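Local coordinates for protein minor pilin subunit PapF (Escherichia coli, PDB 2W07) that is a minor pilin subunit of fimbriae, the surface filaments that enable the bacterium to colonise the epithelium of specific host organs, at residues N64-G69 with F125-G130; T79-A84 with G135-T140; L85-G88 with P94-L97. The protein carries 1 engineered substitution. One frame throughout, in Å; residues are numbered along the deposited sequence.

Contact 1 (N64-G69 with F125-G130); sequences NTMGGG and FRNGSG
A small, mostly apolar surface contact, in which Met66 reaches across to Phe125 and Asn127, joins the loop between strands 57-62 and 73-75 to the end of strand 116-126. Nearly all of it is carried by the methyl end of the methionine. Met66 CE comes up to the edge of the Phe125 ring, near the ring plane, at 3.7 Å from Phe125 CD2. The methionine chain runs extended through chi2 and then folds at its last bond (chi3 -63°), which turns the methyl out of line and brings it to the phenylalanine. Asn127, whose side chain runs head-on against that of Met66, meets the same methyl, with Asn127 CG 3.8 Å from Met66 CE. The methyl thus sits in the corner formed by the aromatic edge and the asparagine, held by van der Waals packing. Within its own segment, Asn127 N lies over one face of the Phe125 ring, toward the rim. Beyond the two segments, Met66 also rests on Val73 and Ala75 of strand 73-75, and Phe125 touches Val73. On the chain's main sheet, Phe125 pairs through its backbone with Gly82 of strand 81-87, the strand that separates 116-126 from 73-75.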
loop_
_atom_site.group_PDB
_atom_site.type_symbol
_atom_site.label_atom_id
_atom_site.label_comp_id
_atom_site.label_asym_id
_atom_site.label_seq_id
_atom_site.Cartn_x
_atom_site.Cartn_y
_atom_site.Cartn_z
ATOM N N ASN B 64 -0.398 18.342 2.922
ATOM C CA ASN B 64 -1.062 19.584 3.301
ATOM C C ASN B 64 -1.718 20.212 2.080
ATOM O O ASN B 64 -1.109 20.299 1.015
ATOM C CB ASN B 64 -0.053 20.563 3.895
ATOM C CG ASN B 64 0.739 19.958 5.028
ATOM O OD1 ASN B 64 0.169 19.386 5.962
ATOM N ND2 ASN B 64 2.061 20.077 4.958
ATOM N N THR B 65 -2.960 20.648 2.242
ATOM C CA THR B 65 -3.707 21.263 1.153
ATOM C C THR B 65 -4.026 22.716 1.473
ATOM O O THR B 65 -4.040 23.106 2.643
ATOM C CB THR B 65 -5.032 20.514 0.907
ATOM O OG1 THR B 65 -5.783 20.466 2.125
ATOM C CG2 THR B 65 -4.764 19.098 0.441
ATOM N N MET B 66 -4.261 23.519 0.436
ATOM C CA MET B 66 -4.605 24.924 0.640
ATOM C C MET B 66 -6.107 24.975 0.856
ATOM O O MET B 66 -6.812 24.007 0.563
ATOM C CB MET B 66 -4.273 25.779 -0.591
ATOM C CG MET B 66 -2.822 25.768 -1.042
ATOM S SD MET B 66 -2.495 27.122 -2.210
ATOM C CE MET B 66 -3.583 26.675 -3.565
ATOM N N GLY B 67 -6.597 26.102 1.362
ATOM C CA GLY B 67 -8.028 26.236 1.563
ATOM C C GLY B 67 -8.717 26.217 0.210
ATOM O O GLY B 67 -8.063 26.102 -0.824
ATOM N N GLY B 68 -10.038 26.324 0.207
ATOM C CA GLY B 68 -10.758 26.320 -1.051
ATOM C C GLY B 68 -11.426 24.998 -1.379
ATOM O O GLY B 68 -11.419 24.063 -0.577
ATOM N N GLY B 69 -11.991 24.915 -2.578
ATOM C CA GLY B 69 -12.676 23.705 -2.980
ATOM C C GLY B 69 -11.886 22.756 -3.856
ATOM O O GLY B 69 -12.442 21.773 -4.326
ATOM N N PHE B 125 0.188 26.432 -9.009
ATOM C CA PHE B 125 -1.140 27.017 -8.921
ATOM C C PHE B 125 -1.251 28.095 -7.839
ATOM O O PHE B 125 -0.961 27.843 -6.670
ATOM C CB PHE B 125 -2.153 25.908 -8.634
ATOM C CG PHE B 125 -3.561 26.396 -8.439
ATOM C CD1 PHE B 125 -4.311 26.849 -9.517
ATOM C CD2 PHE B 125 -4.138 26.401 -7.175
ATOM C CE1 PHE B 125 -5.617 27.301 -9.339
ATOM C CE2 PHE B 125 -5.444 26.850 -6.984
ATOM C CZ PHE B 125 -6.183 27.301 -8.068
ATOM N N ARG B 126 -1.662 29.299 -8.223
ATOM C CA ARG B 126 -1.837 30.355 -7.234
ATOM C C ARG B 126 -3.311 30.720 -7.171
ATOM O O ARG B 126 -3.916 31.101 -8.169
ATOM C CB ARG B 126 -0.949 31.573 -7.538
ATOM C CG ARG B 126 -1.007 32.137 -8.934
ATOM C CD ARG B 126 0.105 33.178 -9.104
ATOM N NE ARG B 126 0.097 33.798 -10.428
ATOM C CZ ARG B 126 -0.616 34.871 -10.752
ATOM N NH1 ARG B 126 -1.383 35.462 -9.846
ATOM N NH2 ARG B 126 -0.571 35.345 -11.991
ATOM N N ASN B 127 -3.883 30.564 -5.981
ATOM C CA ASN B 127 -5.297 30.815 -5.743
ATOM C C ASN B 127 -5.607 32.237 -5.311
ATOM O O ASN B 127 -6.664 32.495 -4.733
ATOM C CB ASN B 127 -5.807 29.854 -4.678
ATOM C CG ASN B 127 -5.195 30.131 -3.317
ATOM O OD1 ASN B 127 -4.170 30.809 -3.218
ATOM N ND2 ASN B 127 -5.812 29.604 -2.264
ATOM N N GLY B 128 -4.688 33.157 -5.578
ATOM C CA GLY B 128 -4.921 34.536 -5.209
ATOM C C GLY B 128 -4.113 35.522 -6.032
ATOM O O GLY B 128 -3.014 35.212 -6.501
ATOM N N SER B 129 -4.674 36.710 -6.235
ATOM C CA SER B 129 -3.979 37.752 -6.969
ATOM C C SER B 129 -3.155 38.492 -5.920
ATOM O O SER B 129 -3.272 38.212 -4.727
ATOM C CB SER B 129 -4.978 38.709 -7.632
ATOM O OG SER B 129 -5.845 39.292 -6.671
ATOM N N GLY B 130 -2.317 39.423 -6.352
ATOM C CA GLY B 130 -1.519 40.157 -5.389
ATOM C C GLY B 130 -0.130 39.591 -5.172
ATOM O O GLY B 130 0.257 38.609 -5.802
#

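Contact 2 (T79-A84 with G135-T140); sequences THFGIA and GDFRTT
Phe137 buries the most surface here, and it does so by offering one side of its ring to both Phe81 and Ile83. Phe81 CE2 stands over a face of the Phe137 ring, 3.3 Å above the plane and displaced toward the rim, with Phe137 CD2 and CG each 3.4 Å from it. The two side chains cross at about a right angle, but the ring planes are inclined at 56°, an oblique aromatic pair that is neither a stack nor a T. On the same side of Phe137, Ile83 brings up the end of its longer branch: CD1 lies 3.6 Å from Phe137 CE1. Phe137 CB already points at strand 81-87, and with CG set between the backbone N and the carbonyl carbon (chi1 79°) the ring lies in front of Phe81 and Ile83, while Phe81 extends with CG opposite its backbone N. Two residues further along both segments, Ile83 CG1 packs on the methyl of Thr139, 3.9 Å from CG2. Thr139 turns its methyl to this apolar layer while its OG1 makes a hydrogen bond to Ala75 O.

The partners are buried and the backbones stay well apart, with Phe81 and Ile83 facing Phe137 and Thr139 at CA separations of 8.7 Å and 8.2 Å. Phe27 meets the Phe137 ring and His34 the Phe81 ring, so the aromatic packing continues beyond the pair. Arg138, Thr139 and Thr140 form a parallel beta ladder with a strand of another protein's chain. Two sheets packed face to face, with a strand lent from outside, are characteristic of the incomplete immunoglobulin-like fold of pilins, and are consistent with donor-strand complementation by a periplasmic chaperone.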
loop_
_atom_site.group_PDB
_atom_site.type_symbol
_atom_site.label_atom_id
_atom_site.label_comp_id
_atom_site.label_asym_id
_atom_site.label_seq_id
_atom_site.Cartn_x
_atom_site.Cartn_y
_atom_site.Cartn_z
ATOM N N THR B 79 2.237 31.373 0.925
ATOM C CA THR B 79 0.798 31.568 1.048
ATOM C C THR B 79 0.194 31.816 -0.335
ATOM O O THR B 79 0.800 32.489 -1.170
ATOM C CB THR B 79 0.477 32.777 1.949
ATOM O OG1 THR B 79 1.447 32.863 3.003
ATOM C CG2 THR B 79 -0.919 32.626 2.565
ATOM N N HIS B 80 -0.994 31.264 -0.568
ATOM C CA HIS B 80 -1.700 31.421 -1.842
ATOM C C HIS B 80 -1.011 30.764 -3.037
ATOM O O HIS B 80 -1.400 30.985 -4.186
ATOM C CB HIS B 80 -1.936 32.905 -2.144
ATOM C CG HIS B 80 -2.904 33.562 -1.210
ATOM N ND1 HIS B 80 -4.193 33.106 -1.033
ATOM C CD2 HIS B 80 -2.766 34.631 -0.391
ATOM C CE1 HIS B 80 -4.808 33.866 -0.143
ATOM N NE2 HIS B 80 -3.964 34.798 0.262
ATOM N N PHE B 81 0.009 29.956 -2.772
ATOM C CA PHE B 81 0.724 29.277 -3.842
ATOM C C PHE B 81 0.797 27.775 -3.568
ATOM O O PHE B 81 1.209 27.350 -2.488
ATOM C CB PHE B 81 2.135 29.837 -3.969
ATOM C CG PHE B 81 2.934 29.200 -5.065
ATOM C CD1 PHE B 81 2.736 29.568 -6.387
ATOM C CD2 PHE B 81 3.855 28.201 -4.778
ATOM C CE1 PHE B 81 3.445 28.948 -7.408
ATOM C CE2 PHE B 81 4.565 27.577 -5.792
ATOM C CZ PHE B 81 4.358 27.951 -7.108
ATOM N N GLY B 82 0.399 26.971 -4.544
ATOM C CA GLY B 82 0.436 25.534 -4.352
ATOM C C GLY B 82 0.795 24.760 -5.600
ATOM O O GLY B 82 1.033 25.334 -6.665
ATOM N N ILE B 83 0.844 23.440 -5.461
ATOM C CA ILE B 83 1.165 22.561 -6.577
ATOM C C ILE B 83 -0.021 21.640 -6.817
ATOM O O ILE B 83 -0.402 20.877 -5.933
ATOM C CB ILE B 83 2.410 21.700 -6.278
ATOM C CG1 ILE B 83 3.603 22.600 -5.943
ATOM C CG2 ILE B 83 2.729 20.810 -7.474
ATOM C CD1 ILE B 83 4.046 23.497 -7.079
ATOM N N ALA B 84 -0.611 21.730 -8.006
ATOM C CA ALA B 84 -1.756 20.897 -8.370
ATOM C C ALA B 84 -1.252 19.594 -8.989
ATOM O O ALA B 84 -0.256 19.594 -9.707
ATOM C CB ALA B 84 -2.654 21.640 -9.362
ATOM N N GLY B 135 10.158 33.870 -3.159
ATOM C CA GLY B 135 10.613 33.684 -4.524
ATOM C C GLY B 135 10.945 32.222 -4.744
ATOM O O GLY B 135 10.984 31.739 -5.876
ATOM N N ASP B 136 11.192 31.524 -3.639
ATOM C CA ASP B 136 11.512 30.102 -3.655
ATOM C C ASP B 136 10.392 29.363 -2.945
ATOM O O ASP B 136 9.764 29.909 -2.036
ATOM C CB ASP B 136 12.831 29.829 -2.922
ATOM C CG ASP B 136 14.045 30.206 -3.741
ATOM O OD1 ASP B 136 14.209 29.654 -4.849
ATOM O OD2 ASP B 136 14.841 31.049 -3.275
ATOM N N PHE B 137 10.144 28.123 -3.354
ATOM C CA PHE B 137 9.093 27.327 -2.735
ATOM C C PHE B 137 9.467 25.855 -2.721
ATOM O O PHE B 137 10.240 25.389 -3.553
ATOM C CB PHE B 137 7.767 27.503 -3.486
ATOM C CG PHE B 137 7.675 26.699 -4.758
ATOM C CD1 PHE B 137 7.377 25.338 -4.718
ATOM C CD2 PHE B 137 7.913 27.293 -5.990
ATOM C CE1 PHE B 137 7.321 24.582 -5.888
ATOM C CE2 PHE B 137 7.858 26.544 -7.167
ATOM C CZ PHE B 137 7.563 25.186 -7.114
ATOM N N ARG B 138 8.902 25.133 -1.766
ATOM C CA ARG B 138 9.129 23.706 -1.632
ATOM C C ARG B 138 7.971 23.103 -0.855
ATOM O O ARG B 138 7.401 23.742 0.030
ATOM C CB ARG B 138 10.465 23.429 -0.928
ATOM C CG ARG B 138 10.817 24.388 0.195
ATOM C CD ARG B 138 12.254 24.173 0.663
ATOM N NE ARG B 138 13.193 24.149 -0.459
ATOM C CZ ARG B 138 14.515 24.057 -0.335
ATOM N NH1 ARG B 138 15.071 23.983 0.867
ATOM N NH2 ARG B 138 15.284 24.041 -1.415
ATOM N N THR B 139 7.612 21.875 -1.205
ATOM C CA THR B 139 6.517 21.192 -0.541
ATOM C C THR B 139 6.773 19.696 -0.574
ATOM O O THR B 139 7.645 19.224 -1.311
ATOM C CB THR B 139 5.177 21.518 -1.231
ATOM O OG1 THR B 139 4.117 20.802 -0.588
ATOM C CG2 THR B 139 5.233 21.150 -2.698
ATOM N N THR B 140 6.025 18.953 0.233
ATOM C CA THR B 140 6.193 17.507 0.298
ATOM C C THR B 140 4.855 16.777 0.330
ATOM O O THR B 140 3.912 17.195 1.011
ATOM C CB THR B 140 6.986 17.088 1.553
ATOM O OG1 THR B 140 8.051 18.018 1.787
ATOM C CG2 THR B 140 7.585 15.708 1.354
#

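Contact 3 (L85-G88 with P94-L97); sequences LYQG and PLTL
A hairpin-like reversal at the end of strand 81-87 brings Tyr86 and Pro94 together as a single beta bridge, after which the returning chain leaves as loop without building a regular strand. The backbones are very close at the bridge, Tyr86 CA and Pro94 CA being 4.0 Å apart. Beside it, Leu95 N gives a hydrogen bond to Leu85 O, 3.0 Å long with an angle of 149° at the hydrogen. The donor stands well above the carbonyl plane, 41° out of it. Leu85 O also accepts from Asn72 ND2, so this carbonyl ties the strand both to the returning chain and to the loop before strand 73-75.

On the interior side Leu85 and Leu95 lie next to each other, CB to CB at 4.0 Å, and Leu95 continues onto Phe120 of strand 116-126. Leu95 sends its CG away from the backbone N (chi1 173°), which places CD1 against the aliphatic stem of Gln87, 3.6 Å from Gln87 CG; the two side chains cross nearly perpendicularly. Tyr86 points its CB the other way, yet its ring still lies close to the bridge, meeting it obliquely, with Tyr86 CD2 3.6 Å from Pro94 CA. Leu85 also packs on Leu74 and Val61, and on an apolar side chain of another protein's chain. Leu97, two residues beyond Leu95, touches Leu74 and Val61 as well, and its tip meets Leu85 directly, Leu97 CD2 lying 3.7 Å from Leu85 CD1.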
loop_
_atom_site.group_PDB
_atom_site.type_symbol
_atom_site.label_atom_id
_atom_site.label_comp_id
_atom_site.label_asym_id
_atom_site.label_seq_id
_atom_site.Cartn_x
_atom_site.Cartn_y
_atom_site.Cartn_z
ATOM N N LEU B 85 -1.943 18.488 -8.718
ATOM C CA LEU B 85 -1.531 17.187 -9.243
ATOM C C LEU B 85 -2.554 16.551 -10.183
ATOM O O LEU B 85 -3.764 16.664 -9.973
ATOM C CB LEU B 85 -1.252 16.211 -8.093
ATOM C CG LEU B 85 -0.258 16.589 -6.991
ATOM C CD1 LEU B 85 -0.121 15.426 -6.018
ATOM C CD2 LEU B 85 1.087 16.934 -7.595
ATOM N N TYR B 86 -2.052 15.874 -11.213
ATOM C CA TYR B 86 -2.897 15.196 -12.189
ATOM C C TYR B 86 -2.335 13.807 -12.498
ATOM O O TYR B 86 -1.120 13.609 -12.503
ATOM C CB TYR B 86 -2.985 16.005 -13.488
ATOM C CG TYR B 86 -3.589 17.382 -13.323
ATOM C CD1 TYR B 86 -2.835 18.437 -12.811
ATOM C CD2 TYR B 86 -4.924 17.623 -13.656
ATOM C CE1 TYR B 86 -3.392 19.698 -12.632
ATOM C CE2 TYR B 86 -5.494 18.885 -13.482
ATOM C CZ TYR B 86 -4.719 19.916 -12.967
ATOM O OH TYR B 86 -5.267 21.164 -12.785
ATOM N N GLN B 87 -3.226 12.852 -12.744
ATOM C CA GLN B 87 -2.827 11.489 -13.064
ATOM C C GLN B 87 -2.334 11.421 -14.503
ATOM O O GLN B 87 -2.920 12.027 -15.396
ATOM C CB GLN B 87 -4.007 10.537 -12.882
ATOM C CG GLN B 87 -4.517 10.460 -11.453
ATOM C CD GLN B 87 -5.778 9.625 -11.324
ATOM O OE1 GLN B 87 -6.806 9.944 -11.918
ATOM N NE2 GLN B 87 -5.705 8.550 -10.544
ATOM N N GLY B 88 -1.247 10.687 -14.717
ATOM C CA GLY B 88 -0.690 10.546 -16.049
ATOM C C GLY B 88 -0.107 11.835 -16.581
ATOM O O GLY B 88 -0.094 12.851 -15.884
ATOM N N PRO B 94 -7.512 14.903 -13.005
ATOM C CA PRO B 94 -6.894 15.290 -11.733
ATOM C C PRO B 94 -6.487 14.105 -10.864
ATOM O O PRO B 94 -6.935 12.982 -11.079
ATOM C CB PRO B 94 -7.979 16.132 -11.077
ATOM C CG PRO B 94 -9.222 15.417 -11.496
ATOM C CD PRO B 94 -8.965 15.157 -12.974
ATOM N N LEU B 95 -5.633 14.373 -9.882
ATOM C CA LEU B 95 -5.163 13.350 -8.954
ATOM C C LEU B 95 -5.535 13.741 -7.530
ATOM O O LEU B 95 -4.773 14.421 -6.845
ATOM C CB LEU B 95 -3.646 13.184 -9.067
ATOM C CG LEU B 95 -2.974 12.268 -8.040
ATOM C CD1 LEU B 95 -3.645 10.905 -8.031
ATOM C CD2 LEU B 95 -1.499 12.135 -8.378
ATOM N N THR B 96 -6.714 13.303 -7.095
ATOM C CA THR B 96 -7.221 13.596 -5.756
ATOM C C THR B 96 -6.221 13.237 -4.664
ATOM O O THR B 96 -5.622 12.162 -4.688
ATOM C CB THR B 96 -8.531 12.833 -5.480
ATOM O OG1 THR B 96 -9.510 13.192 -6.462
ATOM C CG2 THR B 96 -9.063 13.167 -4.091
ATOM N N LEU B 97 -6.058 14.142 -3.705
ATOM C CA LEU B 97 -5.133 13.940 -2.600
ATOM C C LEU B 97 -5.743 13.083 -1.495
ATOM O O LEU B 97 -6.871 13.319 -1.069
ATOM C CB LEU B 97 -4.700 15.294 -2.031
ATOM C CG LEU B 97 -3.808 16.133 -2.951
ATOM C CD1 LEU B 97 -3.602 17.521 -2.372
ATOM C CD2 LEU B 97 -2.473 15.423 -3.130
#

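Overall arrangement
Contact 2 is the buried one of the three, joining the two sheets through aromatic and aliphatic side chains; contact 1 lies at the surface and depends on one methionine; contact 3 is partly buried and is the one tied by a backbone hydrogen bond across its segments. Strand 81-87 runs through contacts 2 and 3, whose centres are about 17 Å apart, and its neighbour 116-126 supplies one side of contact 1. Contacts 1 and 2 also meet directly: a probable hydrogen bond links Asn127 N to His80 O, and Met66 packs against the Phe81 backbone. Contact 3, nested in the chain between the segments of both others, touches contact 1 where Thr65 meets Leu97.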